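Local coordinates for protein extracellular invertase (Aspergillus kawachii, PDB 5XHA) that probably hydrolyses sucrose and related beta-D-fructofuranosides, as a secreted invertase of glycoside hydrolase family 32, at residues A[370-375]-A[552-557]; A[71-76]-A[417-422]; A[202-207]-A[245-250]. One frame throughout, in Å; residues are numbered along the deposited sequence.

In the fold
Interaction 1 lies where the beta-propeller meets the C-terminal beta-sandwich, and interaction 2 beside it, on the propeller side. Their centres are about 12 Å apart. Interaction 1 lies on strand 366-385 and interaction 2 on its neighbour 408-418, in one mixed sheet; both touch one bound fructose. Their segments alternate along the chain: 71-76, 370-375, 417-422, 552-557. Together they join an early propeller loop, a late propeller strand, helix 420-426 and the sandwich. Interaction 3 joins 202-207 to 245-250, nested inside the loop closed by interaction 2. It lies in the propeller, beside a pocket that holds two fructose units, centre to centre about 25 Å from interaction 1 and about 31 Å from interaction 2.

Interaction 1: residues A[370-375]-A[552-557]; sequences LLLPRE and EVYANG. With FRU (beta-D-fructofuranose), chain E.
Glu-552 reaches across to the backbone and side chains of Leu-371, Leu-372 and Arg-374. Its chain is extended beyond CG, and this carries the carboxylate over to the other segment. OE2 takes the backbone N-H of Leu-372 on its syn lone pair, with N to OE2 at 3.0 Å and a nearly straight N-H...O angle of 166°. OE1 works differently. Arg-374 NH2 makes a salt bridge to Glu-552 OE1 at 3.0 Å; the oxygen lies in the guanidinium plane, but the nitrogen comes from above the carboxylate plane. The two planes are 66° apart, and the bridge uses one nitrogen and one oxygen. Tyr-554 OH also donates to Glu-552 OE1, at 2.5 Å, and meets it nearly along the C-O axis. Tyr-554 OH accepts from Arg-374 NE at 2.9 Å, tilted from the guanidinium plane. Tyr-554 OH thus bridges Arg-374 NE and Glu-552 OE1, and the three polar groups fix one another. Leucine carbons pack against the carboxylate. Leu-371 CD2 lies 3.4 Å from Glu-552 OE2, and Leu-372 CG packs beside the same oxygen. The buried negative charge is probably balanced by Arg-374, which has further partners in Asp-313, by a salt bridge, and Ser-562. Glu-552 OE2 also bonds to His-31. The strand ends at Ala-555, and in the turn that follows Gly-557 N donates to O6 of a bound fructose at 2.9 Å. Strand 550-555 belongs to the C-terminal sandwich, between strands 534-547 and 559-564. Strand 366-385 belongs to the propeller side, between strands 341-348 and 408-418. Ile-418 packs on both Leu-372 and Tyr-554, so the buried polar group sits at the seam of the two domains.

Interaction 2: residues A[71-76]-A[417-422]; sequences DDLATY and SIARET. With FRU (beta-D-fructofuranose), chain E.
Asp-72 touches Glu-421 through its backbone: its O lies 3.3 Å from Glu-421 CB. Its carboxylate turns back into its own loop. OD1 accepts from the N-H of Ala-74 and of Thr-75, both from the same face of the carboxylate, and OD2 takes the hydroxyl of Thr-75. These bonds hold the tight bend. Leu-73 comes next, with positive phi. Leu-73 CG lies anti to the backbone N (chi1 -154°), and Leu-73 CD2 packs on Ala-419 CB at 3.7 Å. CD2 is equally close to Glu-421 OE1. That glutamate bends at chi2 (95°) to lie against the loop, while its carboxylate is held by Arg-341 and Ser-336. The O of Leu-73 is gripped by the hydroxyl of Thr-422, with OG1 to O at 2.7 Å. Ala-74 follows with its CB near Glu-421 O, at 4.0 Å. A water donates to Ala-74 O at 3.0 Å, and Tyr-597 bonds the same oxygen. The water also donates to Thr-422 OG1, at 2.7 Å, and is hydrogen-bonded to Tyr-76 OH. Thr-422 is thus fixed by two partners, one donated to and one accepted from. On the far side of segment 417-422, Ile-418 N makes a weak bond to O4 of the bound fructose. Ala-419 is the N-cap residue of helix 420-426. The loop between strands 65-70 and 77-78 forms an Asx turn with an Asx motif, packed on the short helix that leads from the propeller to the beta-sandwich in the two-domain fold of family 32.

Interaction 3: residues A[202-207]-A[245-250]; sequences KGPAQF and FNFETG. With FRU (beta-D-fructofuranose), chain B; FRU (beta-D-fructofuranose), chain C; FRU (beta-D-fructofuranose), chain D.
Pro-204 sits squarely over one face of the Phe-247 ring, and this is the tight part of the contact. Pro-204 CB stands 3.5 Å from the centroid of the Phe-247 ring, only 14° off the ring normal, a clear CH-pi contact. CB comes closest to Phe-247 CD1, at 3.4 Å, and CG of the proline covers the CE1 side. With chi1 at -72°, Phe-247 CG lies beside its backbone N and anti to its carbonyl carbon, and the ring faces segment 202-207. Beyond the ring face, Ala-205 N approaches CD2 obliquely at 3.7 Å, and Gln-206 N comes in at the ring edge. Trp-226 meets the same ring from the strand next to 203-211. The two segments belong to neighbouring antiparallel sheets, as blades do in the five-bladed propeller of family 32. The far end is looser. Gln-206 brings its NE2 only within 3.9 Å of Gly-250 CA, and its amide is held elsewhere, by Trp-225 and Thr-268. Glu-248 leaves the backbone away from 202-207, and its carboxylate lies among the sugars. Glu-248 OE2 is 2.8 Å from O1 of the chain C fructose and 3.0 Å from O3 of the chain B fructose. Arg-170 pairs with that OE2, and Asp-41, Asp-171 and Glu-273 bond to the sugars there. C6 of the chain D fructose lies at the edge of the Phe-245 ring, 3.9 Å from Phe-245 CD1.

Interaction 1: residues A[370-375]-A[552-557]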
# COMPACT_ATOMS: atom_id res chain seq x y z
N LEU A 370 -31.06 -0.51 10.70
CA LEU A 370 -30.78 0.90 10.89
C LEU A 370 -31.98 1.52 11.58
O LEU A 370 -33.11 1.00 11.48
CB LEU A 370 -30.57 1.61 9.55
CG LEU A 370 -29.43 1.11 8.65
CD1 LEU A 370 -29.20 2.10 7.52
CD2 LEU A 370 -28.14 0.91 9.42
N LEU A 371 -31.75 2.62 12.27
CA LEU A 371 -32.83 3.39 12.87
C LEU A 371 -33.47 4.28 11.82
O LEU A 371 -32.98 4.38 10.69
CB LEU A 371 -32.31 4.21 14.04
CG LEU A 371 -31.74 3.37 15.19
CD1 LEU A 371 -31.26 4.24 16.35
CD2 LEU A 371 -32.75 2.34 15.68
N LEU A 372 -34.60 4.88 12.17
CA LEU A 372 -35.28 5.80 11.27
C LEU A 372 -34.32 6.92 10.82
O LEU A 372 -33.55 7.42 11.61
CB LEU A 372 -36.47 6.44 11.99
CG LEU A 372 -37.59 5.51 12.48
CD1 LEU A 372 -38.57 6.31 13.32
CD2 LEU A 372 -38.26 4.86 11.30
N PRO A 373 -34.40 7.32 9.55
CA PRO A 373 -33.59 8.47 9.15
C PRO A 373 -33.87 9.67 10.03
O PRO A 373 -35.03 9.95 10.33
CB PRO A 373 -34.05 8.75 7.72
CG PRO A 373 -35.43 8.17 7.65
CD PRO A 373 -35.38 6.95 8.51
N ARG A 374 -32.82 10.38 10.43
CA ARG A 374 -32.99 11.54 11.30
C ARG A 374 -32.47 12.83 10.65
O ARG A 374 -31.39 12.82 10.06
CB ARG A 374 -32.30 11.29 12.64
CG ARG A 374 -33.02 10.23 13.45
CD ARG A 374 -32.22 9.75 14.64
NE ARG A 374 -32.93 8.68 15.32
CZ ARG A 374 -32.49 8.06 16.41
NH1 ARG A 374 -31.33 8.41 16.97
NH2 ARG A 374 -33.22 7.08 16.95
N GLU A 375 -33.26 13.90 10.72
CA GLU A 375 -32.81 15.24 10.31
C GLU A 375 -32.03 15.85 11.45
O GLU A 375 -32.49 15.83 12.59
CB GLU A 375 -34.00 16.15 9.97
CG GLU A 375 -34.71 15.76 8.69
CD GLU A 375 -35.88 16.65 8.35
OE1 GLU A 375 -35.90 17.79 8.82
OE2 GLU A 375 -36.75 16.22 7.58
N GLU A 552 -37.84 3.20 19.41
CA GLU A 552 -37.12 4.48 19.39
C GLU A 552 -37.89 5.49 20.24
O GLU A 552 -39.07 5.73 20.01
CB GLU A 552 -36.98 5.01 17.96
CG GLU A 552 -36.16 4.09 17.07
CD GLU A 552 -35.80 4.69 15.73
OE1 GLU A 552 -35.64 5.92 15.61
OE2 GLU A 552 -35.67 3.89 14.78
N VAL A 553 -37.20 6.05 21.23
CA VAL A 553 -37.76 7.06 22.11
C VAL A 553 -37.12 8.42 21.81
O VAL A 553 -35.93 8.59 22.00
CB VAL A 553 -37.50 6.72 23.60
CG1 VAL A 553 -38.21 7.71 24.49
CG2 VAL A 553 -37.98 5.30 23.90
N TYR A 554 -37.94 9.36 21.34
CA TYR A 554 -37.55 10.73 21.10
C TYR A 554 -38.13 11.65 22.17
O TYR A 554 -39.24 11.41 22.68
CB TYR A 554 -38.07 11.18 19.74
CG TYR A 554 -37.48 10.44 18.55
CD1 TYR A 554 -37.96 9.19 18.17
CD2 TYR A 554 -36.43 10.99 17.82
CE1 TYR A 554 -37.42 8.51 17.09
CE2 TYR A 554 -35.88 10.32 16.73
CZ TYR A 554 -36.38 9.08 16.37
OH TYR A 554 -35.83 8.42 15.29
N ALA A 555 -37.40 12.72 22.50
CA ALA A 555 -37.90 13.75 23.44
C ALA A 555 -37.37 15.13 23.12
O ALA A 555 -36.16 15.31 22.92
CB ALA A 555 -37.56 13.38 24.87
N ASN A 556 -38.29 16.10 23.04
CA ASN A 556 -37.97 17.53 23.08
C ASN A 556 -37.10 17.99 21.90
O ASN A 556 -36.38 18.99 22.00
CB ASN A 556 -37.29 17.90 24.43
CG ASN A 556 -38.25 17.86 25.62
OD1 ASN A 556 -38.39 18.85 26.37
ND2 ASN A 556 -38.87 16.73 25.84
N GLY A 557 -37.17 17.27 20.78
CA GLY A 557 -36.40 17.59 19.58
C GLY A 557 -34.89 17.47 19.73
O GLY A 557 -34.15 17.93 18.87
C1 FRU E . -43.29 15.60 17.74
C2 FRU E . -41.92 15.74 17.05
C3 FRU E . -41.49 14.55 16.17
C4 FRU E . -40.00 14.46 16.47
C5 FRU E . -39.98 14.79 17.96
C6 FRU E . -38.62 15.30 18.44
O1 FRU E . -44.39 15.80 16.85
O2 FRU E . -41.84 16.96 16.28
O3 FRU E . -41.73 14.73 14.77
O4 FRU E . -39.38 13.21 16.14
O5 FRU E . -40.99 15.79 18.14
O6 FRU E . -38.32 14.83 19.78

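Interaction 2: residues A[71-76]-A[417-422]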
# COMPACT_ATOMS: atom_id res chain seq x y z
N ASP A 71 -37.04 7.53 -3.37
CA ASP A 71 -37.44 8.76 -4.04
C ASP A 71 -38.32 9.64 -3.17
O ASP A 71 -38.76 10.72 -3.60
CB ASP A 71 -38.13 8.48 -5.38
CG ASP A 71 -39.40 7.68 -5.22
OD1 ASP A 71 -40.15 7.91 -4.25
OD2 ASP A 71 -39.65 6.82 -6.08
N ASP A 72 -38.56 9.22 -1.93
CA ASP A 72 -39.41 9.98 -1.02
C ASP A 72 -38.83 10.17 0.39
O ASP A 72 -39.39 10.92 1.17
CB ASP A 72 -40.80 9.33 -0.95
CG ASP A 72 -40.74 7.87 -0.54
OD1 ASP A 72 -39.67 7.41 -0.08
OD2 ASP A 72 -41.77 7.17 -0.65
N LEU A 73 -37.71 9.52 0.71
CA LEU A 73 -37.18 9.43 2.08
C LEU A 73 -38.20 8.85 3.08
O LEU A 73 -38.24 9.25 4.25
CB LEU A 73 -36.62 10.78 2.57
CG LEU A 73 -35.53 10.67 3.65
CD1 LEU A 73 -34.26 10.03 3.10
CD2 LEU A 73 -35.19 12.01 4.26
N ALA A 74 -38.99 7.90 2.59
CA ALA A 74 -39.92 7.11 3.40
C ALA A 74 -39.83 5.62 3.07
O ALA A 74 -39.69 4.77 3.98
CB ALA A 74 -41.36 7.60 3.19
N THR A 75 -39.94 5.30 1.79
CA THR A 75 -39.90 3.93 1.29
C THR A 75 -38.63 3.69 0.44
O THR A 75 -38.05 4.63 -0.09
CB THR A 75 -41.13 3.60 0.43
OG1 THR A 75 -41.13 4.45 -0.73
CG2 THR A 75 -42.42 3.83 1.24
N TYR A 76 -38.25 2.43 0.29
CA TYR A 76 -36.99 2.05 -0.34
C TYR A 76 -37.17 0.93 -1.36
O TYR A 76 -38.09 0.12 -1.23
CB TYR A 76 -35.98 1.60 0.74
CG TYR A 76 -35.77 2.67 1.79
CD1 TYR A 76 -36.65 2.81 2.86
CD2 TYR A 76 -34.72 3.57 1.69
CE1 TYR A 76 -36.47 3.81 3.80
CE2 TYR A 76 -34.53 4.56 2.63
CZ TYR A 76 -35.41 4.68 3.69
OH TYR A 76 -35.22 5.69 4.61
N SER A 417 -34.53 14.89 15.00
CA SER A 417 -35.91 14.50 14.79
C SER A 417 -36.04 13.49 13.65
O SER A 417 -35.13 13.33 12.83
CB SER A 417 -36.75 15.74 14.50
OG SER A 417 -36.27 16.34 13.34
N ILE A 418 -37.18 12.81 13.61
CA ILE A 418 -37.44 11.84 12.58
C ILE A 418 -37.56 12.61 11.28
O ILE A 418 -38.19 13.65 11.25
CB ILE A 418 -38.74 11.08 12.85
CG1 ILE A 418 -38.67 10.38 14.21
CG2 ILE A 418 -39.01 10.08 11.72
CD1 ILE A 418 -39.97 9.74 14.63
N ALA A 419 -36.95 12.14 10.20
CA ALA A 419 -37.03 12.88 8.96
C ALA A 419 -38.50 13.05 8.56
O ALA A 419 -39.33 12.16 8.75
CB ALA A 419 -36.21 12.22 7.86
N ARG A 420 -38.82 14.23 8.03
CA ARG A 420 -40.24 14.65 7.95
C ARG A 420 -41.15 13.73 7.14
O ARG A 420 -42.29 13.46 7.55
CB ARG A 420 -40.35 16.08 7.45
CG ARG A 420 -39.98 16.27 5.99
CD ARG A 420 -39.76 17.74 5.71
NE ARG A 420 -38.63 18.25 6.48
CZ ARG A 420 -38.25 19.51 6.50
NH1 ARG A 420 -38.90 20.42 5.78
NH2 ARG A 420 -37.20 19.87 7.22
N GLU A 421 -40.67 13.21 6.02
CA GLU A 421 -41.47 12.33 5.19
C GLU A 421 -41.69 10.97 5.88
O GLU A 421 -42.77 10.37 5.78
CB GLU A 421 -40.83 12.11 3.83
CG GLU A 421 -40.55 13.39 3.04
CD GLU A 421 -39.13 13.93 3.20
OE1 GLU A 421 -38.48 13.75 4.27
OE2 GLU A 421 -38.65 14.57 2.25
N THR A 422 -40.66 10.48 6.56
CA THR A 422 -40.78 9.23 7.30
C THR A 422 -41.78 9.39 8.46
O THR A 422 -42.60 8.49 8.70
CB THR A 422 -39.41 8.72 7.80
OG1 THR A 422 -38.67 8.21 6.69
CG2 THR A 422 -39.55 7.59 8.84
C1 FRU E . -43.29 15.60 17.74
C2 FRU E . -41.92 15.74 17.05
C3 FRU E . -41.49 14.55 16.17
C4 FRU E . -40.00 14.46 16.47
C5 FRU E . -39.98 14.79 17.96
C6 FRU E . -38.62 15.30 18.44
O1 FRU E . -44.39 15.80 16.85
O2 FRU E . -41.84 16.96 16.28
O3 FRU E . -41.73 14.73 14.77
O4 FRU E . -39.38 13.21 16.14
O5 FRU E . -40.99 15.79 18.14
O6 FRU E . -38.32 14.83 19.78
O HOH W 1 -37.64 5.86 5.88

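Interaction 3: residues A[202-207]-A[245-250]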
# COMPACT_ATOMS: atom_id res chain seq x y z
N LYS A 202 -1.50 8.04 22.84
CA LYS A 202 -1.83 9.44 22.70
C LYS A 202 -3.33 9.61 22.84
O LYS A 202 -3.78 10.28 23.76
CB LYS A 202 -1.35 10.03 21.37
CG LYS A 202 0.17 10.12 21.21
CD LYS A 202 0.54 11.32 20.34
CE LYS A 202 1.71 11.06 19.39
NZ LYS A 202 3.05 11.18 20.02
N GLY A 203 -4.11 9.00 21.93
CA GLY A 203 -5.56 9.01 22.05
C GLY A 203 -6.28 9.08 20.72
O GLY A 203 -5.65 9.12 19.66
N PRO A 204 -7.62 9.11 20.77
CA PRO A 204 -8.44 9.10 19.57
C PRO A 204 -8.28 10.35 18.72
O PRO A 204 -7.98 11.43 19.24
CB PRO A 204 -9.86 9.02 20.13
CG PRO A 204 -9.77 9.65 21.48
CD PRO A 204 -8.45 9.15 21.99
N ALA A 205 -8.51 10.22 17.41
CA ALA A 205 -8.32 11.35 16.51
C ALA A 205 -9.09 11.21 15.20
O ALA A 205 -9.46 10.11 14.79
CB ALA A 205 -6.83 11.53 16.21
N GLN A 206 -9.34 12.35 14.57
CA GLN A 206 -9.74 12.40 13.18
C GLN A 206 -8.56 12.96 12.40
O GLN A 206 -8.05 14.04 12.72
CB GLN A 206 -10.94 13.31 13.00
CG GLN A 206 -12.25 12.74 13.52
CD GLN A 206 -13.44 13.62 13.20
OE1 GLN A 206 -13.30 14.71 12.63
NE2 GLN A 206 -14.63 13.16 13.56
N PHE A 207 -8.14 12.21 11.38
CA PHE A 207 -7.11 12.63 10.45
C PHE A 207 -7.77 13.33 9.28
O PHE A 207 -8.65 12.75 8.65
CB PHE A 207 -6.32 11.41 9.95
CG PHE A 207 -5.75 10.58 11.06
CD1 PHE A 207 -4.59 10.98 11.71
CD2 PHE A 207 -6.39 9.44 11.50
CE1 PHE A 207 -4.08 10.25 12.76
CE2 PHE A 207 -5.88 8.70 12.54
CZ PHE A 207 -4.72 9.10 13.18
N PHE A 245 -11.05 5.19 23.64
CA PHE A 245 -9.78 4.70 23.16
C PHE A 245 -9.61 4.78 21.65
O PHE A 245 -8.51 4.59 21.14
CB PHE A 245 -9.60 3.28 23.65
CG PHE A 245 -9.47 3.17 25.14
CD1 PHE A 245 -8.22 3.24 25.75
CD2 PHE A 245 -10.59 2.99 25.93
CE1 PHE A 245 -8.10 3.12 27.14
CE2 PHE A 245 -10.47 2.88 27.31
CZ PHE A 245 -9.22 2.94 27.92
N ASN A 246 -10.69 5.05 20.92
CA ASN A 246 -10.60 5.12 19.46
C ASN A 246 -11.84 5.77 18.88
O ASN A 246 -12.92 5.54 19.40
CB ASN A 246 -10.41 3.70 18.89
CG ASN A 246 -10.08 3.71 17.41
OD1 ASN A 246 -9.06 4.27 17.00
ND2 ASN A 246 -10.93 3.07 16.61
N PHE A 247 -11.70 6.56 17.81
CA PHE A 247 -12.84 7.12 17.10
C PHE A 247 -13.14 6.30 15.85
O PHE A 247 -12.23 5.92 15.12
CB PHE A 247 -12.61 8.58 16.63
CG PHE A 247 -12.61 9.62 17.73
CD1 PHE A 247 -13.09 9.36 19.01
CD2 PHE A 247 -12.13 10.89 17.46
CE1 PHE A 247 -13.07 10.34 19.99
CE2 PHE A 247 -12.12 11.88 18.44
CZ PHE A 247 -12.59 11.59 19.70
N GLU A 248 -14.42 6.06 15.60
CA GLU A 248 -14.89 5.41 14.38
C GLU A 248 -15.95 6.28 13.70
O GLU A 248 -16.55 7.16 14.33
CB GLU A 248 -15.47 4.02 14.70
CG GLU A 248 -14.47 3.10 15.38
CD GLU A 248 -14.97 1.69 15.51
OE1 GLU A 248 -15.91 1.46 16.30
OE2 GLU A 248 -14.42 0.81 14.82
N THR A 249 -16.18 6.00 12.42
CA THR A 249 -17.29 6.54 11.64
C THR A 249 -17.51 8.04 11.74
O THR A 249 -18.66 8.51 11.79
CB THR A 249 -18.61 5.78 11.94
OG1 THR A 249 -19.05 6.01 13.29
CG2 THR A 249 -18.41 4.30 11.71
N GLY A 250 -16.41 8.80 11.74
CA GLY A 250 -16.49 10.26 11.82
C GLY A 250 -17.22 10.82 10.61
O GLY A 250 -16.84 10.52 9.49
C1 FRU B . -17.80 0.31 13.43
C2 FRU B . -16.81 -0.38 12.44
C3 FRU B . -16.25 0.64 11.44
C4 FRU B . -15.83 -0.27 10.28
C5 FRU B . -16.90 -1.35 10.30
C6 FRU B . -16.35 -2.75 10.01
O1 FRU B . -18.82 -0.59 13.92
O3 FRU B . -15.20 1.46 11.97
O4 FRU B . -15.81 0.38 9.01
O5 FRU B . -17.51 -1.32 11.60
O6 FRU B . -17.35 -3.76 10.28
C1 FRU C . -16.02 -1.86 14.27
C2 FRU C . -14.98 -2.96 14.59
C3 FRU C . -13.93 -2.60 15.66
C4 FRU C . -12.76 -3.51 15.30
C5 FRU C . -13.00 -3.91 13.83
C6 FRU C . -13.16 -5.42 13.64
O1 FRU C . -15.71 -1.06 13.11
O2 FRU C . -15.70 -4.12 15.04
O3 FRU C . -14.30 -2.79 17.05
O4 FRU C . -11.51 -2.85 15.51
O5 FRU C . -14.22 -3.30 13.41
O6 FRU C . -12.18 -5.84 12.71
C1 FRU D . -1.64 2.05 24.67
C2 FRU D . -3.09 2.24 25.05
C3 FRU D . -3.86 0.98 24.64
C4 FRU D . -4.67 1.43 23.45
C5 FRU D . -4.32 2.89 23.16
C6 FRU D . -5.54 3.80 22.91
O1 FRU D . -1.53 1.77 23.27
O2 FRU D . -3.21 2.52 26.45
O3 FRU D . -4.68 0.44 25.68
O4 FRU D . -4.34 0.57 22.35
O5 FRU D . -3.58 3.35 24.29
O6 FRU D . -5.16 5.17 22.64